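Local coordinates for proteasome assembly chaperone family protein (PDB 3VR0), which activates the archaeal proteasome, although it is related to the chaperones that help proteasomes assemble, at residues C[91-94]-C[100-103]; C[33-38]-C[128-133]. All coordinates share one frame; numbering follows the deposited sequence.

In the fold
Both interactions belong to one mixed sheet. Interaction 1 joins strands 87-92 and 102-107 at the end of a beta hairpin; it is partly buried, runs on backbone hydrogen bonds and finishes in a polar cluster with a water. Interaction 2 is buried and mostly apolar, and sets strand 34-37 against the last part of helix 116-131. They adjoin in the sheet, since strands 102-107 and 34-37 are parallel neighbours: Asp101 O and Ile103 O probably accept hydrogen bonds from the backbone N of Ile34 and Ile36. Along the chain, the hairpin lies inside the loop that interaction 2 closes.

Interaction 1: residues C[91-94]-C[100-103]; sequences YWKS and RDLI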
ATOM      1  N   TYR C  91     -23.050 -13.393  21.135  1.00 23.47           N
ATOM      2  CA  TYR C  91     -24.242 -14.095  20.643  1.00 23.66           C
ATOM      3  C   TYR C  91     -25.437 -13.954  21.584  1.00 24.13           C
ATOM      4  O   TYR C  91     -25.295 -13.685  22.795  1.00 23.13           O
ATOM      5  CB  TYR C  91     -23.941 -15.584  20.412  1.00 23.57           C
ATOM      6  CG  TYR C  91     -23.892 -16.405  21.715  1.00 23.61           C
ATOM      7  CD1 TYR C  91     -25.050 -17.045  22.218  1.00 25.95           C
ATOM      8  CD2 TYR C  91     -22.710 -16.506  22.430  1.00 24.96           C
ATOM      9  CE1 TYR C  91     -25.003 -17.810  23.407  1.00 30.08           C
ATOM     10  CE2 TYR C  91     -22.624 -17.258  23.585  1.00 28.92           C
ATOM     11  CZ  TYR C  91     -23.782 -17.898  24.088  1.00 31.68           C
ATOM     12  OH  TYR C  91     -23.661 -18.623  25.240  1.00 33.10           O
ATOM     13  N   TRP C  92     -26.611 -14.184  21.025  1.00 25.00           N
ATOM     14  CA  TRP C  92     -27.822 -14.226  21.848  1.00 27.21           C
ATOM     15  C   TRP C  92     -28.589 -15.437  21.410  1.00 27.38           C
ATOM     16  O   TRP C  92     -28.798 -15.642  20.201  1.00 28.09           O
ATOM     17  CB  TRP C  92     -28.684 -12.989  21.645  1.00 26.69           C
ATOM     18  CG  TRP C  92     -29.943 -12.925  22.441  1.00 26.85           C
ATOM     19  CD1 TRP C  92     -30.064 -12.607  23.788  1.00 25.32           C
ATOM     20  CD2 TRP C  92     -31.282 -13.108  21.948  1.00 25.57           C
ATOM     21  NE1 TRP C  92     -31.403 -12.578  24.133  1.00 24.10           N
ATOM     22  CE2 TRP C  92     -32.164 -12.900  23.037  1.00 24.84           C
ATOM     23  CE3 TRP C  92     -31.824 -13.457  20.688  1.00 27.73           C
ATOM     24  CZ2 TRP C  92     -33.569 -13.003  22.906  1.00 23.25           C
ATOM     25  CZ3 TRP C  92     -33.216 -13.554  20.552  1.00 28.56           C
ATOM     26  CH2 TRP C  92     -34.080 -13.326  21.680  1.00 25.06           C
ATOM     27  N   LYS C  93     -28.961 -16.266  22.383  1.00 27.84           N
ATOM     28  CA  LYS C  93     -29.751 -17.462  22.064  1.00 28.48           C
ATOM     29  C   LYS C  93     -31.204 -17.115  22.336  1.00 28.76           C
ATOM     30  O   LYS C  93     -31.533 -16.671  23.414  1.00 28.26           O
ATOM     31  CB  LYS C  93     -29.278 -18.662  22.896  1.00 28.37           C
ATOM     32  CG  LYS C  93     -29.982 -20.013  22.562  1.00 31.01           C
ATOM     33  CD  LYS C  93     -29.606 -21.118  23.603  1.00 31.75           C
ATOM     34  CE  LYS C  93     -30.346 -22.466  23.305  1.00 33.97           C
ATOM     35  NZ  LYS C  93     -30.449 -22.858  21.856  1.00 30.94           N
ATOM     36  N   SER C  94     -32.071 -17.248  21.345  1.00 30.86           N
ATOM     37  CA  SER C  94     -33.484 -16.955  21.596  1.00 33.61           C
ATOM     38  C   SER C  94     -34.107 -17.939  22.616  1.00 35.70           C
ATOM     39  O   SER C  94     -33.799 -19.139  22.585  1.00 34.80           O
ATOM     40  CB  SER C  94     -34.277 -17.062  20.311  1.00 33.84           C
ATOM     41  OG  SER C  94     -35.657 -16.987  20.613  1.00 36.60           O
ATOM     42  N   ARG C 100     -35.131 -15.361  16.247  1.00 33.91           N
ATOM     43  CA  ARG C 100     -33.904 -15.986  15.725  1.00 30.56           C
ATOM     44  C   ARG C 100     -32.806 -15.777  16.736  1.00 27.85           C
ATOM     45  O   ARG C 100     -32.823 -14.799  17.458  1.00 27.36           O
ATOM     46  CB  ARG C 100     -33.533 -15.437  14.336  1.00 31.74           C
ATOM     47  CG  ARG C 100     -34.588 -15.766  13.252  1.00 30.69           C
ATOM     48  CD  ARG C 100     -34.368 -17.101  12.597  1.00 33.01           C
ATOM     49  NE  ARG C 100     -33.191 -17.081  11.726  1.00 35.66           N
ATOM     50  CZ  ARG C 100     -33.133 -16.507  10.519  1.00 35.19           C
ATOM     51  NH1 ARG C 100     -34.189 -15.884   9.973  1.00 32.18           N
ATOM     52  NH2 ARG C 100     -32.004 -16.566   9.836  1.00 33.74           N
ATOM     53  N   ASP C 101     -31.929 -16.752  16.871  1.00 24.64           N
ATOM     54  CA  ASP C 101     -30.627 -16.524  17.475  1.00 23.39           C
ATOM     55  C   ASP C 101     -29.827 -15.392  16.711  1.00 23.25           C
ATOM     56  O   ASP C 101     -30.020 -15.199  15.475  1.00 19.68           O
ATOM     57  CB  ASP C 101     -29.821 -17.809  17.369  1.00 22.88           C
ATOM     58  CG  ASP C 101     -30.427 -18.987  18.195  1.00 25.07           C
ATOM     59  OD1 ASP C 101     -31.255 -18.757  19.121  1.00 27.51           O
ATOM     60  OD2 ASP C 101     -30.076 -20.135  17.873  1.00 24.81           O
ATOM     61  N   LEU C 102     -28.921 -14.711  17.445  1.00 21.83           N
ATOM     62  CA  LEU C 102     -28.113 -13.618  16.884  1.00 22.59           C
ATOM     63  C   LEU C 102     -26.640 -13.831  17.101  1.00 23.28           C
ATOM     64  O   LEU C 102     -26.233 -14.362  18.147  1.00 24.11           O
ATOM     65  CB  LEU C 102     -28.489 -12.247  17.462  1.00 21.04           C
ATOM     66  CG  LEU C 102     -30.008 -11.965  17.341  1.00 23.32           C
ATOM     67  CD1 LEU C 102     -30.412 -10.710  18.088  1.00 23.05           C
ATOM     68  CD2 LEU C 102     -30.438 -11.928  15.853  1.00 22.82           C
ATOM     69  N   ILE C 103     -25.860 -13.393  16.100  1.00 22.41           N
ATOM     70  CA  ILE C 103     -24.448 -13.038  16.286  1.00 21.38           C
ATOM     71  C   ILE C 103     -24.310 -11.536  15.962  1.00 21.57           C
ATOM     72  O   ILE C 103     -24.790 -11.059  14.898  1.00 21.46           O
ATOM     73  CB  ILE C 103     -23.529 -13.853  15.320  1.00 21.85           C
ATOM     74  CG1 ILE C 103     -23.732 -15.356  15.529  1.00 20.04           C
ATOM     75  CG2 ILE C 103     -21.983 -13.415  15.451  1.00 17.51           C
ATOM     76  CD1 ILE C 103     -22.938 -16.223  14.577  1.00 18.04           C
TER
HETATM   77  O   HOH W   1     -32.541 -20.799  20.571  1.00 38.92           O
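Trp92 and Leu102 form an antiparallel hydrogen-bonded pair, with Trp92 N at 2.9 Å from Leu102 O and Leu102 N giving an equally short bond to Trp92 O; Tyr91 and Ile103 make the adjoining non-hydrogen-bonded pair. On one face the Trp92 and Leu102 side chains run alongside each other, CE3 of Trp92 lying 4.0 Å from CD1 of Leu102, and Leu57 of helix 45-57 touches both. Main-chain atoms meet the indole from two directions: Arg100 O at its edge, in plane, 3.4 Å from Trp92 CZ3, and Ser94 CA over one face near the rim. Past the strand pairs Asp101 takes over. With CG placed beside its own backbone N (chi1 -65°), Asp101 turns OD1 to Ser94 N, 2.8 Å away, the N-H arriving nearly along the C-O axis. A water lies 2.8 Å from Asp101 OD1 and accepts a longer bond, 3.2 Å, from Lys93 NZ, which also bonds to Asp29 O. The carboxylate thus stands in for a backbone acceptor where the ladder stops: OD1 holds the hairpin end together while OD2 ties it to the loop at Tyr31 N, and nearby Lys93 would be expected to help stabilise its negative charge.

Interaction 2: residues C[33-38]-C[128-133]; sequences PIFIEG and DFVQEF
Phe35 turns its ring out of the strand with CG opposite the backbone N (chi1 -177°), and Val130 meets it with chi1 at 113°, well off a staggered position, a setting that brings both of its methyls to the ring. CG2 of Val130 stands over the middle of one face, 3.7 Å from the ring centroid and only 11° off the normal, a clear CH-pi contact. CG1 of Val130 reaches the same ring nearer its root, 3.8 Å from CD2 of Phe35. The two side chains cross at about a right angle, so that the branched end of the valine is laid across the flat of the ring.

Two residues before Phe35, Pro33 makes the second point of touch. Its CD lies 3.3 Å from Phe133 O, and its CG is 4.3 Å from Phe133 CB; the phenyl of Phe133 turns aside from Pro33 and has CE1 of Phe129 at its edge. The carbonyl of Phe133 is carried by a turn in which Glu132 N bonds to Phe129 O at 3.0 Å and Phe133 N to Val130 O at 3.1 Å. Val130 O also accepts from Thr135 OG1, which ties this turn to the chain leading into strand 137-145.

Around this contact Ile103 touches both Pro33 and Val130, and Leu196 of helix 192-202 touches Phe35, giving the ring an apolar setting. The contact is characteristic of an alpha/beta sheet covered by a helix: helix 116-131 links the parallel strands 102-107 and 137-145 in a beta-alpha-beta crossover, and its C-terminal part packs on strand 34-37, which runs between those two strands in the sheet of this PAC2-family protein.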
ATOM      1  N   PRO C  33     -28.430 -18.384  12.939  1.00 23.85           N
ATOM      2  CA  PRO C  33     -28.597 -17.058  13.493  1.00 22.83           C
ATOM      3  C   PRO C  33     -28.606 -15.958  12.428  1.00 23.12           C
ATOM      4  O   PRO C  33     -28.247 -16.184  11.239  1.00 22.66           O
ATOM      5  CB  PRO C  33     -27.396 -16.920  14.413  1.00 22.04           C
ATOM      6  CG  PRO C  33     -26.343 -17.822  13.792  1.00 23.26           C
ATOM      7  CD  PRO C  33     -27.060 -18.914  13.134  1.00 24.37           C
ATOM      8  N   ILE C  34     -29.060 -14.779  12.819  1.00 23.22           N
ATOM      9  CA  ILE C  34     -28.918 -13.627  11.947  1.00 22.93           C
ATOM     10  C   ILE C  34     -27.625 -12.968  12.418  1.00 22.74           C
ATOM     11  O   ILE C  34     -27.407 -12.842  13.633  1.00 21.96           O
ATOM     12  CB  ILE C  34     -30.149 -12.678  12.011  1.00 24.22           C
ATOM     13  CG1 ILE C  34     -31.401 -13.368  11.384  1.00 22.78           C
ATOM     14  CG2 ILE C  34     -29.851 -11.318  11.298  1.00 21.92           C
ATOM     15  CD1 ILE C  34     -32.727 -12.648  11.658  1.00 21.51           C
ATOM     16  N   PHE C  35     -26.760 -12.613  11.457  1.00 21.40           N
ATOM     17  CA  PHE C  35     -25.528 -11.875  11.737  1.00 20.97           C
ATOM     18  C   PHE C  35     -25.757 -10.369  11.703  1.00 21.09           C
ATOM     19  O   PHE C  35     -26.067  -9.808  10.670  1.00 23.13           O
ATOM     20  CB  PHE C  35     -24.478 -12.300  10.685  1.00 20.14           C
ATOM     21  CG  PHE C  35     -23.105 -11.679  10.853  1.00 19.46           C
ATOM     22  CD1 PHE C  35     -22.618 -11.335  12.091  1.00 18.06           C
ATOM     23  CD2 PHE C  35     -22.257 -11.520   9.727  1.00 17.90           C
ATOM     24  CE1 PHE C  35     -21.341 -10.785  12.241  1.00 22.20           C
ATOM     25  CE2 PHE C  35     -20.975 -10.957   9.880  1.00 17.28           C
ATOM     26  CZ  PHE C  35     -20.521 -10.594  11.122  1.00 18.23           C
ATOM     27  N   ILE C  36     -25.532  -9.689  12.800  1.00 21.70           N
ATOM     28  CA  ILE C  36     -25.748  -8.280  12.847  1.00 21.20           C
ATOM     29  C   ILE C  36     -24.432  -7.512  13.008  1.00 22.12           C
ATOM     30  O   ILE C  36     -23.639  -7.830  13.913  1.00 21.50           O
ATOM     31  CB  ILE C  36     -26.654  -7.890  14.031  1.00 22.95           C
ATOM     32  CG1 ILE C  36     -27.989  -8.640  13.944  1.00 23.20           C
ATOM     33  CG2 ILE C  36     -26.976  -6.350  14.006  1.00 20.99           C
ATOM     34  CD1 ILE C  36     -28.899  -8.290  15.083  1.00 27.31           C
ATOM     35  N   GLU C  37     -24.224  -6.487  12.149  1.00 21.92           N
ATOM     36  CA  GLU C  37     -22.942  -5.725  12.147  1.00 22.45           C
ATOM     37  C   GLU C  37     -23.109  -4.266  12.560  1.00 22.19           C
ATOM     38  O   GLU C  37     -23.906  -3.530  11.968  1.00 23.15           O
ATOM     39  CB  GLU C  37     -22.231  -5.812  10.796  1.00 21.71           C
ATOM     40  CG  GLU C  37     -20.977  -4.893  10.698  1.00 23.76           C
ATOM     41  CD  GLU C  37     -21.313  -3.483  10.235  1.00 27.44           C
ATOM     42  OE1 GLU C  37     -22.314  -3.334   9.530  1.00 30.37           O
ATOM     43  OE2 GLU C  37     -20.638  -2.499  10.616  1.00 31.72           O
ATOM     44  N   GLY C  38     -22.367  -3.875  13.579  1.00 22.54           N
ATOM     45  CA  GLY C  38     -22.291  -2.484  14.025  1.00 23.43           C
ATOM     46  C   GLY C  38     -20.854  -2.102  14.360  1.00 24.28           C
ATOM     47  O   GLY C  38     -20.492  -1.893  15.518  1.00 24.32           O
ATOM     48  N   ASP C 128     -16.575 -16.360   6.970  1.00 21.50           N
ATOM     49  CA  ASP C 128     -16.228 -17.790   7.114  1.00 23.16           C
ATOM     50  C   ASP C 128     -16.614 -18.250   8.528  1.00 22.47           C
ATOM     51  O   ASP C 128     -17.037 -19.368   8.737  1.00 22.45           O
ATOM     52  CB  ASP C 128     -14.716 -18.094   6.932  1.00 23.16           C
ATOM     53  CG  ASP C 128     -14.181 -17.789   5.503  1.00 27.47           C
ATOM     54  OD1 ASP C 128     -14.954 -17.697   4.517  1.00 26.66           O
ATOM     55  OD2 ASP C 128     -12.954 -17.630   5.379  1.00 29.83           O
ATOM     56  N   PHE C 129     -16.383 -17.396   9.491  1.00 21.76           N
ATOM     57  CA  PHE C 129     -16.606 -17.754  10.867  1.00 23.35           C
ATOM     58  C   PHE C 129     -18.127 -17.938  11.153  1.00 24.25           C
ATOM     59  O   PHE C 129     -18.546 -18.926  11.713  1.00 24.56           O
ATOM     60  CB  PHE C 129     -15.992 -16.679  11.753  1.00 22.41           C
ATOM     61  CG  PHE C 129     -16.233 -16.900  13.219  1.00 24.11           C
ATOM     62  CD1 PHE C 129     -15.840 -18.110  13.842  1.00 22.73           C
ATOM     63  CD2 PHE C 129     -16.901 -15.940  13.966  1.00 20.17           C
ATOM     64  CE1 PHE C 129     -16.076 -18.316  15.220  1.00 26.84           C
ATOM     65  CE2 PHE C 129     -17.130 -16.133  15.362  1.00 24.54           C
ATOM     66  CZ  PHE C 129     -16.731 -17.323  15.982  1.00 23.00           C
ATOM     67  N   VAL C 130     -18.929 -16.979  10.708  1.00 23.14           N
ATOM     68  CA  VAL C 130     -20.345 -16.934  10.983  1.00 23.45           C
ATOM     69  C   VAL C 130     -21.116 -18.073  10.247  1.00 24.01           C
ATOM     70  O   VAL C 130     -22.091 -18.631  10.776  1.00 24.10           O
ATOM     71  CB  VAL C 130     -20.734 -15.470  10.716  1.00 23.94           C
ATOM     72  CG1 VAL C 130     -21.631 -15.219   9.547  1.00 23.50           C
ATOM     73  CG2 VAL C 130     -20.860 -14.614  11.968  1.00 24.35           C
ATOM     74  N   GLN C 131     -20.651 -18.441   9.061  1.00 23.36           N
ATOM     75  CA  GLN C 131     -21.168 -19.599   8.364  1.00 24.80           C
ATOM     76  C   GLN C 131     -20.881 -20.940   9.076  1.00 25.05           C
ATOM     77  O   GLN C 131     -21.590 -21.904   8.843  1.00 25.61           O
ATOM     78  CB  GLN C 131     -20.634 -19.670   6.928  1.00 24.93           C
ATOM     79  CG  GLN C 131     -21.220 -18.638   5.949  1.00 25.60           C
ATOM     80  CD  GLN C 131     -20.664 -18.865   4.536  1.00 29.50           C
ATOM     81  OE1 GLN C 131     -19.473 -18.657   4.271  1.00 28.32           O
ATOM     82  NE2 GLN C 131     -21.516 -19.318   3.643  1.00 27.17           N
ATOM     83  N   GLU C 132     -19.868 -21.008   9.933  1.00 24.68           N
ATOM     84  CA  GLU C 132     -19.703 -22.224  10.716  1.00 26.14           C
ATOM     85  C   GLU C 132     -20.907 -22.487  11.607  1.00 26.84           C
ATOM     86  O   GLU C 132     -21.100 -23.619  11.993  1.00 28.48           O
ATOM     87  CB  GLU C 132     -18.432 -22.206  11.559  1.00 25.49           C
ATOM     88  CG  GLU C 132     -17.167 -22.108  10.716  1.00 24.24           C
ATOM     89  CD  GLU C 132     -15.938 -22.043  11.575  1.00 31.10           C
ATOM     90  OE1 GLU C 132     -16.011 -22.221  12.837  1.00 29.45           O
ATOM     91  OE2 GLU C 132     -14.875 -21.839  10.979  1.00 32.97           O
ATOM     92  N   PHE C 133     -21.724 -21.463  11.895  1.00 26.44           N
ATOM     93  CA  PHE C 133     -22.902 -21.606  12.772  1.00 25.95           C
ATOM     94  C   PHE C 133     -24.186 -21.684  11.991  1.00 25.64           C
ATOM     95  O   PHE C 133     -25.267 -21.587  12.544  1.00 26.07           O
ATOM     96  CB  PHE C 133     -22.921 -20.491  13.825  1.00 24.74           C
ATOM     97  CG  PHE C 133     -21.729 -20.537  14.696  1.00 27.38           C
ATOM     98  CD1 PHE C 133     -21.699 -21.392  15.813  1.00 27.34           C
ATOM     99  CD2 PHE C 133     -20.561 -19.837  14.338  1.00 26.33           C
ATOM    100  CE1 PHE C 133     -20.510 -21.501  16.587  1.00 24.87           C
ATOM    101  CE2 PHE C 133     -19.408 -19.912  15.105  1.00 25.65           C
ATOM    102  CZ  PHE C 133     -19.382 -20.750  16.229  1.00 28.18           C
TER